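Local structure of MRG701 (Oryza sativa, 5IN1) at residues A[36-39]-A[40-43]. The protein probably reads methylated histone tails through its chromodomain, as an MRG-family protein involved in transcription. Numbering follows the deposited sequence.
Sequences VHYL and GWSK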
loop_
_atom_site.group_PDB
_atom_site.type_symbol
_atom_site.label_atom_id
_atom_site.label_comp_id
_atom_site.label_asym_id
_atom_site.label_seq_id
_atom_site.Cartn_x
_atom_site.Cartn_y
_atom_site.Cartn_z
ATOM N N VAL A 36 12.950 -8.404 3.607
ATOM C CA VAL A 36 13.652 -9.115 2.548
ATOM C C VAL A 36 14.648 -10.117 3.097
ATOM O O VAL A 36 15.186 -9.949 4.190
ATOM C CB VAL A 36 14.384 -8.131 1.599
ATOM C CG1 VAL A 36 13.370 -7.181 0.928
ATOM C CG2 VAL A 36 15.507 -7.354 2.323
ATOM N N HIS A 37 14.863 -11.175 2.312
ATOM C CA HIS A 37 15.915 -12.146 2.554
ATOM C C HIS A 37 16.939 -12.025 1.420
ATOM O O HIS A 37 16.550 -12.033 0.259
ATOM C CB HIS A 37 15.344 -13.572 2.618
ATOM C CG HIS A 37 16.407 -14.630 2.630
ATOM N ND1 HIS A 37 17.239 -14.814 3.707
ATOM C CD2 HIS A 37 16.806 -15.516 1.686
ATOM C CE1 HIS A 37 18.106 -15.776 3.436
ATOM N NE2 HIS A 37 17.860 -16.225 2.216
ATOM N N TYR A 38 18.221 -11.895 1.763
ATOM C CA TYR A 38 19.277 -11.791 0.769
ATOM C C TYR A 38 19.653 -13.192 0.329
ATOM O O TYR A 38 19.988 -14.026 1.174
ATOM C CB TYR A 38 20.485 -11.032 1.334
ATOM C CG TYR A 38 20.136 -9.612 1.751
ATOM C CD1 TYR A 38 20.315 -8.547 0.871
ATOM C CD2 TYR A 38 19.604 -9.341 3.013
ATOM C CE1 TYR A 38 19.982 -7.243 1.246
ATOM C CE2 TYR A 38 19.284 -8.043 3.399
ATOM C CZ TYR A 38 19.454 -7.012 2.504
ATOM O OH TYR A 38 19.121 -5.726 2.896
ATOM N N LEU A 39 19.565 -13.468 -0.973
ATOM C CA LEU A 39 19.696 -14.860 -1.421
ATOM C C LEU A 39 21.108 -15.376 -1.156
ATOM O O LEU A 39 22.101 -14.744 -1.541
ATOM C CB LEU A 39 19.366 -15.012 -2.904
ATOM C CG LEU A 39 17.978 -14.539 -3.321
ATOM C CD1 LEU A 39 17.664 -14.999 -4.730
ATOM C CD2 LEU A 39 16.912 -15.018 -2.332
ATOM N N GLY A 40 21.187 -16.543 -0.512
ATOM C CA GLY A 40 22.458 -17.152 -0.163
ATOM C C GLY A 40 23.058 -16.659 1.145
ATOM O O GLY A 40 24.098 -17.172 1.568
ATOM N N TRP A 41 22.415 -15.679 1.787
ATOM C CA TRP A 41 22.915 -15.130 3.050
ATOM C C TRP A 41 22.196 -15.735 4.242
ATOM O O TRP A 41 21.129 -16.317 4.095
ATOM C CB TRP A 41 22.739 -13.611 3.095
ATOM C CG TRP A 41 23.720 -12.836 2.297
ATOM C CD1 TRP A 41 24.510 -13.298 1.279
ATOM C CD2 TRP A 41 24.040 -11.448 2.459
ATOM N NE1 TRP A 41 25.296 -12.279 0.797
ATOM C CE2 TRP A 41 25.028 -11.135 1.504
ATOM C CE3 TRP A 41 23.606 -10.451 3.334
ATOM C CZ2 TRP A 41 25.567 -9.856 1.378
ATOM C CZ3 TRP A 41 24.145 -9.182 3.207
ATOM C CH2 TRP A 41 25.126 -8.900 2.240
ATOM N N SER A 42 22.791 -15.579 5.420
ATOM C CA SER A 42 22.160 -15.987 6.669
ATOM C C SER A 42 20.806 -15.309 6.853
ATOM O O SER A 42 20.637 -14.145 6.487
ATOM C CB SER A 42 23.066 -15.640 7.856
ATOM O OG SER A 42 22.404 -15.848 9.090
ATOM N N LYS A 43 19.858 -16.023 7.450
ATOM C CA LYS A 43 18.568 -15.448 7.819
ATOM C C LYS A 43 18.728 -14.324 8.847
ATOM O O LYS A 43 17.849 -13.473 8.963
ATOM C CB LYS A 43 17.630 -16.525 8.369
ATOM C CG LYS A 43 17.345 -17.679 7.423
ATOM C CD LYS A 43 16.747 -17.209 6.093
ATOM C CE LYS A 43 15.294 -16.764 6.220
ATOM N NZ LYS A 43 14.692 -16.409 4.915
HETATM O O HOH W 1 19.210 -18.104 0.713
HETATM O O HOH W 2 19.234 -12.385 4.554
#
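His37 holds CG opposite its backbone N (chi1 170°), which sends the imidazole toward the loop that follows, while Lys43, its chain bent at chi2 and chi3, folds back over one ring face. NZ of Lys43 rides above that face, offset toward the rim, 3.4 Å from CG of His37, and CD of Lys43 lies 3.3 Å from CE1 of His37. At the ring edge CE1 approaches the carbonyl O of Trp41 to 3.1 Å. Asp46 ties the pair together, its carboxylate hydrogen-bonded to His37 ND1 and forming a salt bridge with Lys43 NZ. A water bridges NE2 of His37 to the backbone N of Gly40, and a second links Tyr38 N to Ser42 O. A leucine in place of His37 would probably cost Asp46 its ring partner and leave the first water without its imidazole mate. The type II turn from Tyr38 to Trp41 closes with a hydrogen bond from Trp41 N to Tyr38 O at 3.0 Å, and Gly40, at phi 85°, avoids the clash a CB would make with Leu39 O. Across the two ends of the turn, the indole packs against Tyr38 CB, CD2 of Trp41 being 3.8 Å away, and the His13 ring meets the rings of Tyr38 and Trp41 edge-to-face. Tyr38 OH is hydrogen-bonded to Glu47. The loop carries the chain from strand 31-38, flanked by strand 16-28, round to its other antiparallel neighbour, strand 47-50.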